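Local coordinates for protein Bd3459 (PDB 5CEC) that probably acts as a serine-type D-Ala-D-Ala carboxypeptidase or endopeptidase on the peptidoglycan of prey bacteria, and is bound here by the ankyrin-repeat immunity protein Bd3460, at residues Lys65-Ser70 with Tyr302-Cys307; Ser360-Lys365 with Asp387-Arg392. The protein carries 1 engineered substitution. All coordinates share one frame; numbering follows the deposited sequence. Where two conformers were deposited one is given.

Contact 1: Lys65-Ser70 with Tyr302-Cys307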
loop_
_atom_site.group_PDB
_atom_site.type_symbol
_atom_site.label_atom_id
_atom_site.label_comp_id
_atom_site.label_asym_id
_atom_site.label_seq_id
_atom_site.Cartn_x
_atom_site.Cartn_y
_atom_site.Cartn_z
ATOM N N LYS A 65 0.928 -23.624 5.421
ATOM C CA LYS A 65 1.627 -22.400 4.992
ATOM C C LYS A 65 1.279 -22.032 3.551
ATOM O O LYS A 65 1.273 -22.905 2.680
ATOM C CB LYS A 65 3.152 -22.495 5.094
ATOM C CG LYS A 65 3.677 -22.595 6.523
ATOM C CD LYS A 65 5.197 -22.388 6.562
ATOM C CE LYS A 65 5.976 -23.551 6.000
ATOM N NZ LYS A 65 7.433 -23.271 5.848
ATOM N N PHE A 66 1.031 -20.733 3.309
ATOM C CA PHE A 66 0.821 -20.186 1.956
ATOM C C PHE A 66 1.586 -18.880 1.806
ATOM O O PHE A 66 1.908 -18.230 2.816
ATOM C CB PHE A 66 -0.653 -19.933 1.676
ATOM C CG PHE A 66 -1.486 -21.169 1.704
ATOM C CD1 PHE A 66 -1.364 -22.107 0.681
ATOM C CD2 PHE A 66 -2.323 -21.445 2.782
ATOM C CE1 PHE A 66 -2.116 -23.247 0.689
ATOM C CE2 PHE A 66 -3.075 -22.593 2.788
ATOM C CZ PHE A 66 -2.966 -23.499 1.757
ATOM N N PRO A 67 1.861 -18.468 0.561
ATOM C CA PRO A 67 2.482 -17.160 0.356
ATOM C C PRO A 67 1.619 -16.020 0.890
ATOM O O PRO A 67 0.411 -16.024 0.674
ATOM C CB PRO A 67 2.630 -17.069 -1.149
ATOM C CG PRO A 67 2.593 -18.465 -1.651
ATOM C CD PRO A 67 1.672 -19.192 -0.711
ATOM N N LEU A 68 2.254 -15.107 1.604
ATOM C CA LEU A 68 1.547 -13.996 2.236
ATOM C C LEU A 68 1.520 -12.727 1.412
ATOM O O LEU A 68 0.660 -11.858 1.617
ATOM C CB LEU A 68 2.221 -13.670 3.561
ATOM C CG LEU A 68 2.320 -14.790 4.600
ATOM C CD1 LEU A 68 2.973 -14.266 5.866
ATOM C CD2 LEU A 68 0.924 -15.323 4.904
ATOM N N ALA A 69 2.523 -12.552 0.569
ATOM C CA ALA A 69 2.739 -11.247 -0.071
ATOM C C ALA A 69 2.812 -10.160 1.009
ATOM O O ALA A 69 3.319 -10.422 2.109
ATOM C CB ALA A 69 1.676 -10.954 -1.140
ATOM N N SER A 70 2.272 -8.967 0.752
ATOM C CA SER A 70 2.499 -7.844 1.650
ATOM C C SER A 70 1.713 -7.891 2.960
ATOM O O SER A 70 1.941 -7.032 3.810
ATOM C CB SER A 70 2.294 -6.491 0.941
ATOM O OG SER A 70 3.366 -6.220 0.047
ATOM N N TYR A 302 9.211 -16.813 -1.189
ATOM C CA TYR A 302 8.225 -15.880 -0.615
ATOM C C TYR A 302 8.091 -16.170 0.875
ATOM O O TYR A 302 8.128 -17.339 1.299
ATOM C CB TYR A 302 6.845 -16.046 -1.268
ATOM C CG TYR A 302 6.783 -15.603 -2.713
ATOM C CD1 TYR A 302 6.722 -14.275 -3.042
ATOM C CD2 TYR A 302 6.863 -16.533 -3.751
ATOM C CE1 TYR A 302 6.655 -13.848 -4.359
ATOM C CE2 TYR A 302 6.847 -16.124 -5.081
ATOM C CZ TYR A 302 6.747 -14.771 -5.384
ATOM O OH TYR A 302 6.739 -14.364 -6.705
ATOM N N ASN A 303 7.864 -15.134 1.674
ATOM C CA ASN A 303 7.440 -15.355 3.039
ATOM C C ASN A 303 6.142 -16.168 2.998
ATOM O O ASN A 303 5.237 -15.887 2.210
ATOM C CB ASN A 303 7.112 -14.035 3.727
ATOM C CG ASN A 303 8.314 -13.157 3.995
ATOM O OD1 ASN A 303 9.464 -13.560 3.907
ATOM N ND2 ASN A 303 8.034 -11.905 4.331
ATOM N N GLU A 304 6.059 -17.171 3.870
ATOM C CA GLU A 304 4.855 -17.980 3.995
ATOM C C GLU A 304 4.481 -18.135 5.444
ATOM O O GLU A 304 5.348 -18.153 6.317
ATOM C CB GLU A 304 5.031 -19.368 3.369
ATOM C CG GLU A 304 5.379 -19.351 1.884
ATOM C CD GLU A 304 5.158 -20.688 1.219
ATOM O OE1 GLU A 304 4.977 -21.670 1.932
ATOM O OE2 GLU A 304 5.252 -20.776 -0.009
ATOM N N ALA A 305 3.184 -18.260 5.685
ATOM C CA ALA A 305 2.700 -18.601 7.026
ATOM C C ALA A 305 1.309 -19.163 6.931
ATOM O O ALA A 305 0.661 -19.125 5.865
ATOM C CB ALA A 305 2.680 -17.379 7.942
ATOM N N THR A 306 0.831 -19.690 8.052
ATOM C CA THR A 306 -0.526 -20.193 8.117
ATOM C C THR A 306 -1.520 -19.057 8.338
ATOM O O THR A 306 -1.200 -18.024 8.914
ATOM C CB THR A 306 -0.682 -21.255 9.218
ATOM O OG1 THR A 306 -0.595 -20.622 10.493
ATOM C CG2 THR A 306 0.375 -22.379 9.107
ATOM N N CYS A 307 -2.761 -19.315 7.954
ATOM C CA CYS A 307 -3.855 -18.381 8.185
ATOM C C CYS A 307 -4.030 -18.198 9.716
ATOM O O CYS A 307 -4.209 -17.076 10.190
ATOM C CB CYS A 307 -5.115 -18.897 7.517
ATOM S SG CYS A 307 -6.428 -17.686 7.369
HETATM O O HOH W 1 7.674 -21.586 3.515
HETATM O O HOH W 2 5.056 -13.650 0.497
#
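The carbonyl oxygen of N303 is gripped twice: L68 N donates to N303 O at 3.1 Å along a nearly straight bond (163°), and a water held by A69 N donates to it at 2.8 Å from the water oxygen. With the antiparallel hydrogen-bonded pair F66 and A305, where F66 N reaches A305 O at 3.0 Å and A305 N returns to F66 O, this joins strand 65-67 to strand 304-306. At the non-hydrogen-bonded pair P67 and E304, the P67 CA-H points at N303 O, a weak CA-H...O contact. L68 points at the partner strand, and with CG anti to its carbonyl carbon (chi1 -58°) the branch lies against A305 N, CD1 meeting A305 CB at 3.8 Å. E304 extends alongside P67, its OE2 beside the proline ring. K65 NZ bonds T281 O and forms a salt bridge with E285; a water that accepts from K65 NZ also lies beside E304 OE1 and may bridge the two. Backbone bonds thus fix the chain immediately before S70, which in the proposed SxxK pattern would be the nucleophile, while the opposite charges of K65 and E304 stay apart, with a water between them.

Contact 2: Ser360-Lys365 with Asp387-Arg392. With SO4 (sulfate ion), chain C.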
loop_
_atom_site.group_PDB
_atom_site.type_symbol
_atom_site.label_atom_id
_atom_site.label_comp_id
_atom_site.label_asym_id
_atom_site.label_seq_id
_atom_site.Cartn_x
_atom_site.Cartn_y
_atom_site.Cartn_z
ATOM N N SER A 360 -0.253 -8.852 -2.833
ATOM C CA SER A 360 -0.294 -9.347 -4.199
ATOM C C SER A 360 1.091 -9.835 -4.620
ATOM O O SER A 360 2.037 -9.049 -4.608
ATOM C CB SER A 360 -0.705 -8.207 -5.144
ATOM O OG SER A 360 -1.786 -7.449 -4.654
ATOM N N VAL A 361 1.207 -11.124 -4.985
ATOM C CA VAL A 361 2.424 -11.695 -5.627
ATOM C C VAL A 361 1.941 -12.684 -6.693
ATOM O O VAL A 361 0.744 -12.956 -6.822
ATOM C CB VAL A 361 3.375 -12.412 -4.625
ATOM C CG1 VAL A 361 4.062 -11.435 -3.691
ATOM C CG2 VAL A 361 2.664 -13.505 -3.842
ATOM N N ASN A 362 2.860 -13.216 -7.484
ATOM C CA ASN A 362 2.488 -14.091 -8.582
ATOM C C ASN A 362 1.417 -15.116 -8.177
ATOM O O ASN A 362 0.382 -15.260 -8.834
ATOM C CB ASN A 362 3.755 -14.784 -9.114
ATOM C CG ASN A 362 3.473 -15.762 -10.230
ATOM O OD1 ASN A 362 2.510 -15.653 -10.962
ATOM N ND2 ASN A 362 4.336 -16.721 -10.351
ATOM N N LYS A 363 1.700 -15.846 -7.098
ATOM C CA LYS A 363 0.838 -16.949 -6.682
ATOM C C LYS A 363 -0.145 -16.655 -5.588
ATOM O O LYS A 363 -0.809 -17.582 -5.099
ATOM C CB LYS A 363 1.664 -18.179 -6.326
ATOM C CG LYS A 363 2.547 -18.687 -7.436
ATOM C CD LYS A 363 1.721 -19.094 -8.654
ATOM C CE LYS A 363 2.502 -19.918 -9.661
ATOM N NZ LYS A 363 1.675 -20.195 -10.885
ATOM N N ALA A 364 -0.309 -15.383 -5.214
ATOM C CA ALA A 364 -1.252 -15.100 -4.122
ATOM C C ALA A 364 -1.831 -13.713 -4.150
ATOM O O ALA A 364 -1.160 -12.757 -4.519
ATOM C CB ALA A 364 -0.606 -15.312 -2.744
ATOM N N LYS A 365 -3.080 -13.627 -3.697
ATOM C CA LYS A 365 -3.735 -12.357 -3.388
ATOM C C LYS A 365 -4.245 -12.526 -1.966
ATOM O O LYS A 365 -4.890 -13.548 -1.655
ATOM C CB LYS A 365 -4.890 -12.055 -4.351
ATOM C CG LYS A 365 -5.365 -10.613 -4.291
ATOM C CD LYS A 365 -4.453 -9.701 -5.128
ATOM C CE LYS A 365 -4.856 -8.231 -5.042
ATOM N NZ LYS A 365 -4.476 -7.722 -3.695
ATOM N N ASP A 387 -2.558 -17.291 -10.360
ATOM C CA ASP A 387 -1.446 -17.618 -11.286
ATOM C C ASP A 387 -1.237 -16.401 -12.195
ATOM O O ASP A 387 -1.525 -16.402 -13.399
ATOM C CB ASP A 387 -1.708 -18.890 -12.099
ATOM C CG ASP A 387 -1.950 -20.131 -11.227
ATOM O OD1 ASP A 387 -0.979 -20.746 -10.745
ATOM O OD2 ASP A 387 -3.138 -20.519 -11.050
ATOM N N TYR A 388 -0.746 -15.332 -11.570
ATOM C CA TYR A 388 -0.603 -14.056 -12.244
ATOM C C TYR A 388 0.335 -14.147 -13.463
ATOM O O TYR A 388 0.083 -13.471 -14.483
ATOM C CB TYR A 388 -0.202 -13.040 -11.180
ATOM C CG TYR A 388 0.380 -11.755 -11.607
ATOM C CD1 TYR A 388 1.744 -11.649 -11.920
ATOM C CD2 TYR A 388 -0.386 -10.609 -11.608
ATOM C CE1 TYR A 388 2.310 -10.423 -12.242
ATOM C CE2 TYR A 388 0.171 -9.382 -11.910
ATOM C CZ TYR A 388 1.515 -9.294 -12.236
ATOM O OH TYR A 388 2.033 -8.057 -12.575
ATOM N N ASP A 389 1.334 -15.033 -13.394
ATOM C CA ASP A 389 2.213 -15.210 -14.555
ATOM C C ASP A 389 1.501 -15.839 -15.781
ATOM O O ASP A 389 1.868 -15.506 -16.924
ATOM C CB ASP A 389 3.525 -15.896 -14.168
ATOM C CG ASP A 389 4.449 -14.963 -13.371
ATOM O OD1 ASP A 389 4.143 -13.751 -13.263
ATOM O OD2 ASP A 389 5.468 -15.435 -12.837
ATOM N N LYS A 390 0.477 -16.663 -15.574
ATOM C CA LYS A 390 -0.302 -17.245 -16.670
ATOM C C LYS A 390 -1.365 -16.235 -17.118
ATOM O O LYS A 390 -1.687 -16.133 -18.295
ATOM C CB LYS A 390 -0.986 -18.559 -16.239
ATOM C CG LYS A 390 -0.069 -19.760 -15.975
ATOM C CD LYS A 390 0.484 -20.341 -17.271
ATOM C CE LYS A 390 1.305 -21.610 -17.054
ATOM N NZ LYS A 390 2.460 -21.397 -16.137
ATOM N N SER A 391 -1.923 -15.511 -16.154
ATOM C CA SER A 391 -3.008 -14.610 -16.443
ATOM C C SER A 391 -3.011 -13.450 -15.483
ATOM O O SER A 391 -3.386 -13.563 -14.314
ATOM C CB SER A 391 -4.338 -15.344 -16.430
ATOM O OG SER A 391 -4.638 -15.771 -15.160
ATOM N N ARG A 392 -2.607 -12.306 -16.001
ATOM C CA ARG A 392 -2.444 -11.113 -15.156
ATOM C C ARG A 392 -3.774 -10.655 -14.597
ATOM O O ARG A 392 -3.768 -9.948 -13.607
ATOM C CB ARG A 392 -1.773 -10.000 -15.962
ATOM C CG ARG A 392 -0.386 -10.371 -16.463
ATOM C CD ARG A 392 0.678 -10.295 -15.413
ATOM N NE ARG A 392 2.020 -10.252 -16.023
ATOM C CZ ARG A 392 2.710 -11.289 -16.521
ATOM N NH1 ARG A 392 2.235 -12.529 -16.531
ATOM N NH2 ARG A 392 3.911 -11.083 -17.004
HETATM S S SO4 C . -0.027 -4.575 -2.202
HETATM O O1 SO4 C . -0.091 -3.427 -3.155
HETATM O O2 SO4 C . -0.726 -5.769 -2.703
HETATM O O3 SO4 C . 1.459 -4.822 -1.871
HETATM O O4 SO4 C . -0.601 -4.168 -0.910
#
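A type I beta turn, V361 to A364, closes the hairpin between strands 354-361 and 364-373 of the main antiparallel sheet, in a fold of the beta-lactamase clan, and its tip docks on the loop that precedes helix 394-411. N362 makes the central grip. Its backbone O accepts Y388 N at 3.0 Å with an angle of 167°, while its side-chain OD1 takes D389 N at 2.8 Å in a more bent bond. CG stands anti to the backbone N (chi1 178°), which carries the amide out to the loop. In the conformer given, the amide lies stacked over the D389 carboxylate, planes 24° apart, and ND2 to OD2 lacks hydrogen-bond geometry; D389 was modelled in two conformers, which makes this stack doubtful. Beside it K363, bent at chi2, reaches across to form a salt bridge with D387; the other carboxylate oxygen, OD2, is held by M38 N and H385 NE2. The loop is braced from within, as D387 O accepts both K390 N and S391 N, and R392 lays its CD 3.4 Å above the centre of the Y388 ring. Bd3460 packs here, its M72 on Y388 and its M64 on R392. At the strand end, S360 OG receives K365 NZ and donates to sulfate O2. In the salt bridge, K363 NZ meets the anti lone pair of D387 OD1 at 2.7 Å.

Overall arrangement
Contact 1 is partly buried and pairs strands by backbone bonds, whereas contact 2 lies at the surface and relies more on side chains, through an amide and a salt bridge. Their centres are about 14 Å apart, and they meet where A69 packs on S360 and V361, and Y302 on V361. The two hold different elements, a small three-stranded sheet in one case and a hairpin tip of the larger sheet in the other, yet share a border. At one end of this border S70 and S360 both bind a sulfate, consistent with an active-site cleft. Bd3460 touches only contact 2, where its residues pack on the outer loop.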